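Local structure of putative Xylose isomerase (Rhodospirillum rubrum, 3QXB) at residues Asp57-Trp62 against Asp69-Ala74; Gly41-Asp46 against Lys77-Ala82; Lys31-Pro36 against Glu296-Asp301. The protein binds two metal ions in a TIM-barrel fold like that of xylose isomerase and may be an isomerase, though its substrate is not established. All blocks are in the same frame, centred on the assembly; numbering follows the deposited sequence. Where two conformers were deposited one is given.

Contact 1 (Asp57-Trp62 against Asp69-Ala74); sequences DLTDPW and DRRAIA. With EDO (1,2-ethanediol), chain L; EDO (1,2-ethanediol), chain N.
The side chain of R71 meets T59 with its base and two small diols with its tip. CB of R71 lies near CG2 of T59, and CG of R71 comes to 3.7 Å from the same methyl, the two side chains crossing at about a right angle. The chain starts with CG anti to the backbone N (chi1 -168°), and a bend at the next torsion (chi2 56°) turns the rest of it away from T59. CD of R71 then passes O2 of the chain L 1,2-ethanediol at 3.3 Å. At the guanidinium, NH1 of R71 gives a hydrogen bond of 2.9 Å to this O2 of the chain L ethanediol, which lies in the plane at the group's edge, and a weak one to O1 of the chain N ethanediol. NH2 of R71 donates to O2 of the chain N molecule over 3.0 Å, in a nearly straight bond (173°). Both diols probably come from the crystallisation liquor.

T59 belongs to the loop that follows strand 51-55 of the TIM barrel, and R71 to helix 65-81, to which that loop leads: this is a beta-alpha connection folded back on its own helix. A threonine fits here because its branches divide the work. CG2 takes the arginine's methylenes, while OG1 of T59, 3.9 Å from CB of A72, hydrogen-bonds to Y54. The small alanine lets the loop lie close, with the CA atoms of T59 and A72 6.4 Å apart.

Contact 2 (Gly41-Asp46 against Lys77-Ala82); sequences GLVRDD and KAFRKA
R44 and A82 form the outer half of a contact between two neighbouring helices of the TIM barrel, 36-46 and 65-81, both on the outside of the strand cylinder; V43 and F79 form the inner half. On the outer side CD of R44 lies 3.2 Å from the backbone O of A82, a close approach without a hydrogen bond. NH1 of R44 comes within 3.6 Å of CB of A82. With no more than a methyl at this position, A82 lets the arginine lie against the backbone just past the end of helix 65-81. Deeper in, CG2 of V43 meets CE2 of F79 at 4.3 Å, a loose apolar touch that reaches the ring obliquely. F79 also packs on A40 and, together with V43, on V52 of strand 51-55, so valine and phenylalanine bridge the helix pair to the barrel wall.

What positions the arginine is its neighbour in sequence. R44 holds D45 in a side-on salt bridge of two hydrogen bonds, one nitrogen to each carboxylate oxygen, which probably fixes the rotation of the guanidinium. A bend at chi3 (64°) brings the group round to D45. NH2 of R44 reaches OD2 of D45 at 2.9 Å, on the syn side. NE of R44, 2.8 Å from OD1 of D45, meets that oxygen from above the carboxylate plane.

Contact 3 (Lys31-Pro36 against Glu296-Asp301); sequences KRWLEP and EDVLAD
R32 lays the flat of its guanidinium on V298: CG2 of V298 sits over the centre of one face, 3.6 Å from CZ of R32. The loop carrying the arginine leaves the end of strand 22-25, the first of the TIM barrel, and V298 lies on helix 295-310 after the last strand, so the contact joins the loop after the first strand to the helix after the last, where the two ends of the barrel meet. The arginine chain is extended from CG to NE, long enough to bring the group over the valine. Its polar end is satisfied outside these segments, NH1 bonding to the backbone O of A293 and forming a salt bridge with D295. Replacing R32 by an alanine would probably leave D295 without this charged mate and V298 CG2 without the flat group that covers it.

W33 follows, the centre of an inverse gamma turn. Its chi1 of -57° sets CG anti to the carbonyl carbon, and the indole reaches the helix with its six-membered ring. CG1 of V298 lies at the edge of that ring, in its plane, 3.8 Å from CH2 of W33. CB of L299 comes in obliquely, 3.8 Å from CZ2 of W33. CB of R32 lies over one face of the indole of W33, offset toward the rim. The breadth of a tryptophan allows it to touch two successive helix residues, while L42 and R38 of helix 36-46 also pack against it.

No hydrogen bond crosses between 31-36 and 296-301. Cohesion between the two segments is therefore probably mostly van der Waals: the beta-branched valine presents one methyl to the cationic face and the other to the indole edge, leaving NH1 of R32 to bond with A293 and D295.

From the N terminus, the loop 31-36 comes first; contact 3 pairs it with helix 295-310 near the C terminus, closing the longest loop, one that spans most of the barrel. Within that span contact 2 joins 41-46 to 77-82, tying together the first two helices, and within it in turn lies contact 1, a short closure between the loop after strand 51-55 and helix 65-81. The three thus nest without crossing. Contacts 1 and 2 share helix 65-81. Contact 3 touches both others, through L34 and P36 on R71, and through W33 and L299 on L42. Contacts 1 and 3 also adjoin the second subunit.

Contact 1 (Asp57-Trp62 against Asp69-Ala74)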
loop_
_atom_site.group_PDB
_atom_site.type_symbol
_atom_site.label_atom_id
_atom_site.label_comp_id
_atom_site.label_asym_id
_atom_site.label_seq_id
_atom_site.Cartn_x
_atom_site.Cartn_y
_atom_site.Cartn_z
ATOM N N ASP A 57 2.313 8.535 2.236
ATOM C CA ASP A 57 2.412 7.375 3.122
ATOM C C ASP A 57 2.851 7.708 4.568
ATOM O O ASP A 57 2.848 6.833 5.411
ATOM C CB ASP A 57 3.330 6.285 2.515
ATOM C CG ASP A 57 2.642 5.443 1.422
ATOM O OD1 ASP A 57 1.414 5.580 1.155
ATOM O OD2 ASP A 57 3.334 4.618 0.784
ATOM N N LEU A 58 3.243 8.944 4.861
ATOM C CA LEU A 58 3.568 9.338 6.239
ATOM C C LEU A 58 2.372 10.014 6.891
ATOM O O LEU A 58 2.131 9.790 8.062
ATOM C CB LEU A 58 4.769 10.281 6.293
ATOM C CG LEU A 58 6.154 9.662 6.126
ATOM C CD1 LEU A 58 7.228 10.775 5.922
ATOM C CD2 LEU A 58 6.483 8.847 7.335
ATOM N N THR A 59 1.595 10.790 6.112
ATOM C CA THR A 59 0.392 11.428 6.593
ATOM C C THR A 59 -0.681 11.379 5.479
ATOM O O THR A 59 -0.531 12.038 4.438
ATOM C CB THR A 59 0.656 12.926 7.091
ATOM O OG1 THR A 59 1.111 13.722 6.033
ATOM C CG2 THR A 59 1.656 13.021 8.269
ATOM N N ASP A 60 -1.754 10.606 5.733
ATOM C CA ASP A 60 -2.781 10.317 4.747
ATOM C C ASP A 60 -3.591 11.603 4.480
ATOM O O ASP A 60 -4.129 12.204 5.401
ATOM C CB ASP A 60 -3.726 9.220 5.286
ATOM C CG ASP A 60 -4.646 8.633 4.227
ATOM O OD1 ASP A 60 -4.823 9.250 3.134
ATOM O OD2 ASP A 60 -5.258 7.563 4.524
ATOM N N PRO A 61 -3.676 12.032 3.209
ATOM C CA PRO A 61 -4.519 13.170 2.808
ATOM C C PRO A 61 -5.962 13.041 3.316
ATOM O O PRO A 61 -6.592 14.022 3.664
ATOM C CB PRO A 61 -4.463 13.108 1.265
ATOM C CG PRO A 61 -3.100 12.570 0.953
ATOM C CD PRO A 61 -2.890 11.515 2.079
ATOM N N TRP A 62 -6.475 11.834 3.361
ATOM C CA TRP A 62 -7.828 11.555 3.899
ATOM C C TRP A 62 -8.021 11.825 5.405
ATOM O O TRP A 62 -9.146 11.991 5.874
ATOM C CB TRP A 62 -8.243 10.131 3.579
ATOM C CG TRP A 62 -8.547 9.894 2.152
ATOM C CD1 TRP A 62 -7.851 9.122 1.302
ATOM C CD2 TRP A 62 -9.659 10.396 1.424
ATOM N NE1 TRP A 62 -8.432 9.128 0.063
ATOM C CE2 TRP A 62 -9.531 9.933 0.102
ATOM C CE3 TRP A 62 -10.710 11.265 1.737
ATOM C CZ2 TRP A 62 -10.454 10.245 -0.891
ATOM C CZ3 TRP A 62 -11.608 11.593 0.750
ATOM C CH2 TRP A 62 -11.495 11.074 -0.526
ATOM N N ASP A 69 -2.879 18.019 9.397
ATOM C CA ASP A 69 -1.964 19.167 9.146
ATOM C C ASP A 69 -1.001 19.415 10.302
ATOM O O ASP A 69 0.136 19.818 10.053
ATOM C CB ASP A 69 -2.686 20.488 8.798
ATOM C CG ASP A 69 -3.501 20.385 7.526
ATOM O OD1 ASP A 69 -3.244 19.447 6.732
ATOM O OD2 ASP A 69 -4.378 21.258 7.337
ATOM N N ARG A 70 -1.451 19.195 11.546
ATOM C CA ARG A 70 -0.567 19.294 12.706
ATOM C C ARG A 70 0.665 18.421 12.468
ATOM O O ARG A 70 1.773 18.876 12.638
ATOM C CB ARG A 70 -1.302 18.881 13.995
ATOM C CG ARG A 70 -0.517 19.043 15.319
ATOM C CD ARG A 70 -1.426 18.825 16.577
ATOM N NE ARG A 70 -2.103 20.058 16.986
ATOM C CZ ARG A 70 -3.299 20.115 17.569
ATOM N NH1 ARG A 70 -3.969 18.999 17.851
ATOM N NH2 ARG A 70 -3.827 21.293 17.884
ATOM N N ARG A 71 0.467 17.170 12.050
ATOM C CA ARG A 71 1.605 16.223 11.835
ATOM C C ARG A 71 2.424 16.599 10.585
ATOM O O ARG A 71 3.636 16.681 10.637
ATOM C CB ARG A 71 1.088 14.761 11.776
ATOM C CG ARG A 71 2.159 13.691 11.842
ATOM C CD ARG A 71 3.019 13.832 13.075
ATOM N NE ARG A 71 3.786 12.611 13.290
ATOM C CZ ARG A 71 4.548 12.362 14.345
ATOM N NH1 ARG A 71 4.715 13.255 15.278
ATOM N NH2 ARG A 71 5.148 11.198 14.448
ATOM N N ALA A 72 1.745 16.870 9.472
ATOM C CA ALA A 72 2.414 17.296 8.239
ATOM C C ALA A 72 3.211 18.552 8.475
ATOM O O ALA A 72 4.350 18.605 8.071
ATOM C CB ALA A 72 1.441 17.465 7.108
ATOM N N ILE A 73 2.634 19.537 9.161
ATOM C CA ILE A 73 3.366 20.757 9.482
ATOM C C ILE A 73 4.590 20.516 10.378
ATOM O O ILE A 73 5.626 21.111 10.165
ATOM C CB ILE A 73 2.446 21.843 10.082
ATOM C CG1 ILE A 73 1.515 22.402 9.004
ATOM C CG2 ILE A 73 3.260 22.998 10.714
ATOM C CD1 ILE A 73 0.335 23.181 9.541
ATOM N N ALA A 74 4.473 19.628 11.359
ATOM C CA ALA A 74 5.633 19.254 12.176
ATOM C C ALA A 74 6.789 18.677 11.339
ATOM O O ALA A 74 7.934 19.035 11.570
ATOM C CB ALA A 74 5.243 18.301 13.353
HETATM C C1 EDO L . 2.104 16.713 17.215
HETATM O O1 EDO L . 1.736 15.374 17.624
HETATM C C2 EDO L . 2.448 16.736 15.720
HETATM O O2 EDO L . 3.661 15.975 15.552
HETATM C C1 EDO N . 6.963 12.739 17.759
HETATM O O1 EDO N . 6.035 13.770 18.102
HETATM C C2 EDO N . 6.322 11.380 17.614
HETATM O O2 EDO N . 7.024 10.580 16.646
#

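Contact 2 (Gly41-Asp46 against Lys77-Ala82)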
loop_
_atom_site.group_PDB
_atom_site.type_symbol
_atom_site.label_atom_id
_atom_site.label_comp_id
_atom_site.label_asym_id
_atom_site.label_seq_id
_atom_site.Cartn_x
_atom_site.Cartn_y
_atom_site.Cartn_z
ATOM N N GLY A 41 16.990 14.619 10.777
ATOM C CA GLY A 41 18.401 14.425 11.111
ATOM C C GLY A 41 19.018 13.238 10.380
ATOM O O GLY A 41 20.158 13.268 9.975
ATOM N N LEU A 42 18.243 12.193 10.211
ATOM C CA LEU A 42 18.621 11.035 9.424
ATOM C C LEU A 42 18.897 11.394 7.956
ATOM O O LEU A 42 19.867 10.932 7.391
ATOM C CB LEU A 42 17.501 10.016 9.492
ATOM C CG LEU A 42 17.736 8.616 8.948
ATOM C CD1 LEU A 42 16.657 7.696 9.483
ATOM C CD2 LEU A 42 17.768 8.567 7.451
ATOM N N VAL A 43 18.035 12.192 7.330
ATOM C CA VAL A 43 18.273 12.568 5.949
ATOM C C VAL A 43 19.512 13.478 5.872
ATOM O O VAL A 43 20.344 13.348 4.959
ATOM C CB VAL A 43 17.052 13.249 5.344
ATOM C CG1 VAL A 43 17.403 13.893 4.004
ATOM C CG2 VAL A 43 15.891 12.216 5.205
ATOM N N ARG A 44 19.636 14.390 6.826
ATOM C CA ARG A 44 20.756 15.345 6.801
ATOM C C ARG A 44 22.097 14.726 7.153
ATOM O O ARG A 44 23.106 15.052 6.533
ATOM C CB ARG A 44 20.541 16.487 7.800
ATOM C CG ARG A 44 21.632 17.574 7.716
ATOM C CD ARG A 44 21.470 18.620 8.816
ATOM N NE ARG A 44 21.663 17.987 10.106
ATOM C CZ ARG A 44 21.109 18.373 11.256
ATOM N NH1 ARG A 44 20.299 19.430 11.321
ATOM N NH2 ARG A 44 21.376 17.683 12.358
ATOM N N ASP A 45 22.110 13.921 8.204
ATOM C CA ASP A 45 23.359 13.466 8.797
ATOM C C ASP A 45 23.733 12.077 8.310
ATOM O O ASP A 45 24.891 11.817 7.983
ATOM C CB ASP A 45 23.276 13.483 10.334
ATOM C CG ASP A 45 23.039 14.894 10.905
ATOM O OD1 ASP A 45 23.556 15.895 10.332
ATOM O OD2 ASP A 45 22.329 14.985 11.933
ATOM N N ASP A 46 22.764 11.177 8.262
ATOM C CA ASP A 46 23.036 9.822 7.822
ATOM C C ASP A 46 23.075 9.648 6.305
ATOM O O ASP A 46 23.978 8.977 5.814
ATOM C CB ASP A 46 22.044 8.856 8.448
ATOM C CG ASP A 46 22.150 8.822 9.946
ATOM O OD1 ASP A 46 23.235 9.115 10.459
ATOM O OD2 ASP A 46 21.155 8.488 10.619
ATOM N N LYS A 77 8.301 21.697 9.314
ATOM C CA LYS A 77 9.105 22.556 10.168
ATOM C C LYS A 77 10.427 21.907 10.552
ATOM O O LYS A 77 11.465 22.583 10.602
ATOM C CB LYS A 77 8.308 22.958 11.416
ATOM C CG LYS A 77 9.018 23.830 12.459
ATOM C CD LYS A 77 8.030 24.301 13.578
ATOM C CE LYS A 77 8.612 25.400 14.511
ATOM N NZ LYS A 77 9.877 24.968 15.170
ATOM N N ALA A 78 10.403 20.626 10.877
ATOM C CA ALA A 78 11.625 19.936 11.263
ATOM C C ALA A 78 12.595 19.884 10.085
ATOM O O ALA A 78 13.801 20.080 10.259
ATOM C CB ALA A 78 11.310 18.524 11.766
ATOM N N PHE A 79 12.083 19.627 8.882
ATOM C CA PHE A 79 12.962 19.587 7.722
ATOM C C PHE A 79 13.582 20.967 7.421
ATOM O O PHE A 79 14.790 21.065 7.153
ATOM C CB PHE A 79 12.237 18.999 6.499
ATOM C CG PHE A 79 12.287 17.496 6.447
ATOM C CD1 PHE A 79 11.606 16.725 7.395
ATOM C CD2 PHE A 79 13.066 16.851 5.505
ATOM C CE1 PHE A 79 11.690 15.345 7.367
ATOM C CE2 PHE A 79 13.124 15.468 5.472
ATOM C CZ PHE A 79 12.441 14.727 6.385
ATOM N N ARG A 80 12.765 22.017 7.495
ATOM C CA ARG A 80 13.237 23.379 7.228
ATOM C C ARG A 80 14.308 23.767 8.245
ATOM O O ARG A 80 15.317 24.364 7.879
ATOM C CB ARG A 80 12.074 24.394 7.231
ATOM C CG ARG A 80 12.515 25.863 7.226
ATOM C CD ARG A 80 11.339 26.864 7.193
ATOM N NE ARG A 80 10.304 26.586 8.197
ATOM C CZ ARG A 80 10.353 26.990 9.462
ATOM N NH1 ARG A 80 11.388 27.687 9.889
ATOM N NH2 ARG A 80 9.376 26.685 10.309
ATOM N N LYS A 81 14.107 23.389 9.507
ATOM C CA LYS A 81 15.084 23.666 10.584
ATOM C C LYS A 81 16.387 22.876 10.405
ATOM O O LYS A 81 17.446 23.379 10.724
ATOM C CB LYS A 81 14.473 23.416 11.983
ATOM C CG LYS A 81 13.467 24.503 12.445
ATOM C CD LYS A 81 12.845 24.132 13.833
ATOM N N ALA A 82 16.326 21.675 9.838
ATOM C CA ALA A 82 17.517 20.889 9.583
ATOM C C ALA A 82 18.249 21.361 8.325
ATOM O O ALA A 82 19.270 20.799 7.969
ATOM C CB ALA A 82 17.168 19.418 9.460
#

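Contact 3 (Lys31-Pro36 against Glu296-Asp301)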
loop_
_atom_site.group_PDB
_atom_site.type_symbol
_atom_site.label_atom_id
_atom_site.label_comp_id
_atom_site.label_asym_id
_atom_site.label_seq_id
_atom_site.Cartn_x
_atom_site.Cartn_y
_atom_site.Cartn_z
ATOM N N LYS A 31 6.467 3.963 8.341
ATOM C CA LYS A 31 6.224 3.212 9.577
ATOM C C LYS A 31 7.373 3.208 10.587
ATOM O O LYS A 31 7.169 2.773 11.734
ATOM C CB LYS A 31 5.829 1.747 9.319
ATOM C CG LYS A 31 4.699 1.514 8.313
ATOM C CD LYS A 31 4.142 0.091 8.362
ATOM C CE LYS A 31 3.203 -0.060 9.540
ATOM N NZ LYS A 31 2.348 -1.317 9.477
ATOM N N ARG A 32 8.561 3.662 10.195
ATOM C CA ARG A 32 9.758 3.489 11.043
ATOM C C ARG A 32 10.211 4.792 11.746
ATOM O O ARG A 32 9.899 4.993 12.938
ATOM C CB ARG A 32 10.908 2.858 10.241
ATOM C CG ARG A 32 10.538 1.555 9.456
ATOM C CD ARG A 32 11.646 1.173 8.525
ATOM N NE ARG A 32 11.266 0.125 7.566
ATOM C CZ ARG A 32 11.494 -1.173 7.724
ATOM N NH1 ARG A 32 12.126 -1.631 8.804
ATOM N NH2 ARG A 32 11.126 -2.026 6.777
ATOM N N TRP A 33 10.959 5.654 11.058
ATOM C CA TRP A 33 11.559 6.842 11.708
ATOM C C TRP A 33 10.551 7.977 11.563
ATOM O O TRP A 33 10.627 8.783 10.641
ATOM C CB TRP A 33 12.952 7.204 11.145
ATOM C CG TRP A 33 13.906 6.073 11.261
ATOM C CD1 TRP A 33 14.627 5.734 12.350
ATOM C CD2 TRP A 33 14.220 5.114 10.253
ATOM N NE1 TRP A 33 15.369 4.620 12.104
ATOM C CE2 TRP A 33 15.143 4.206 10.823
ATOM C CE3 TRP A 33 13.806 4.918 8.927
ATOM C CZ2 TRP A 33 15.661 3.113 10.125
ATOM C CZ3 TRP A 33 14.352 3.827 8.208
ATOM C CH2 TRP A 33 15.261 2.941 8.821
ATOM N N LEU A 34 9.584 7.986 12.474
ATOM C CA LEU A 34 8.427 8.850 12.370
ATOM C C LEU A 34 8.559 10.166 13.123
ATOM O O LEU A 34 7.835 11.083 12.827
ATOM C CB LEU A 34 7.153 8.113 12.847
ATOM C CG LEU A 34 6.621 6.939 12.023
ATOM C CD1 LEU A 34 5.298 6.509 12.658
ATOM C CD2 LEU A 34 6.411 7.290 10.592
ATOM N N GLU A 35 9.470 10.264 14.081
ATOM C CA GLU A 35 9.635 11.497 14.849
ATOM C C GLU A 35 10.231 12.564 13.959
ATOM O O GLU A 35 11.292 12.345 13.392
ATOM C CB GLU A 35 10.514 11.253 16.057
ATOM C CG GLU A 35 10.260 12.212 17.179
ATOM C CD GLU A 35 11.060 13.474 17.145
ATOM O OE1 GLU A 35 11.734 13.786 16.142
ATOM O OE2 GLU A 35 10.979 14.200 18.158
ATOM N N PRO A 36 9.562 13.720 13.818
ATOM C CA PRO A 36 9.972 14.603 12.758
ATOM C C PRO A 36 11.457 15.046 12.777
ATOM O O PRO A 36 12.123 14.990 11.749
ATOM C CB PRO A 36 8.986 15.785 12.885
ATOM C CG PRO A 36 7.722 15.114 13.366
ATOM C CD PRO A 36 8.232 14.100 14.354
ATOM N N GLU A 296 17.408 -1.322 11.430
ATOM C CA GLU A 296 18.848 -1.079 11.320
ATOM C C GLU A 296 19.403 -1.544 9.988
ATOM O O GLU A 296 20.348 -0.928 9.486
ATOM C CB GLU A 296 19.636 -1.692 12.504
ATOM C CG GLU A 296 19.562 -3.231 12.627
ATOM C CD GLU A 296 20.461 -3.795 13.768
ATOM O OE1 GLU A 296 20.855 -3.049 14.704
ATOM O OE2 GLU A 296 20.808 -4.993 13.714
ATOM N N ASP A 297 18.820 -2.590 9.402
ATOM C CA ASP A 297 19.284 -3.095 8.093
ATOM C C ASP A 297 18.888 -2.168 6.932
ATOM O O ASP A 297 19.670 -1.966 6.013
ATOM C CB ASP A 297 18.787 -4.525 7.816
ATOM C CG ASP A 297 19.404 -5.561 8.767
ATOM O OD1 ASP A 297 20.552 -5.384 9.270
ATOM O OD2 ASP A 297 18.725 -6.559 9.019
ATOM N N VAL A 298 17.681 -1.597 7.012
ATOM C CA VAL A 298 17.173 -0.638 6.048
ATOM C C VAL A 298 18.063 0.600 6.085
ATOM O O VAL A 298 18.590 1.036 5.078
ATOM C CB VAL A 298 15.676 -0.276 6.378
ATOM C CG1 VAL A 298 15.224 0.958 5.585
ATOM C CG2 VAL A 298 14.735 -1.495 6.128
ATOM N N LEU A 299 18.285 1.127 7.279
ATOM C CA LEU A 299 19.122 2.324 7.455
ATOM C C LEU A 299 20.524 2.096 6.898
ATOM O O LEU A 299 21.013 2.923 6.121
ATOM C CB LEU A 299 19.203 2.746 8.929
ATOM C CG LEU A 299 19.967 4.072 9.158
ATOM C CD1 LEU A 299 19.381 5.163 8.294
ATOM C CD2 LEU A 299 19.953 4.470 10.646
ATOM N N ALA A 300 21.153 0.975 7.267
ATOM C CA ALA A 300 22.502 0.688 6.762
ATOM C C ALA A 300 22.537 0.631 5.250
ATOM O O ALA A 300 23.461 1.110 4.629
ATOM C CB ALA A 300 23.092 -0.640 7.369
ATOM N N ASP A 301 21.535 0.004 4.663
ATOM C CA ASP A 301 21.495 -0.159 3.209
ATOM C C ASP A 301 21.263 1.143 2.476
ATOM O O ASP A 301 21.922 1.407 1.436
ATOM C CB ASP A 301 20.404 -1.152 2.837
ATOM C CG ASP A 301 20.423 -1.482 1.385
ATOM O OD1 ASP A 301 21.281 -2.291 0.993
ATOM O OD2 ASP A 301 19.616 -0.912 0.641
#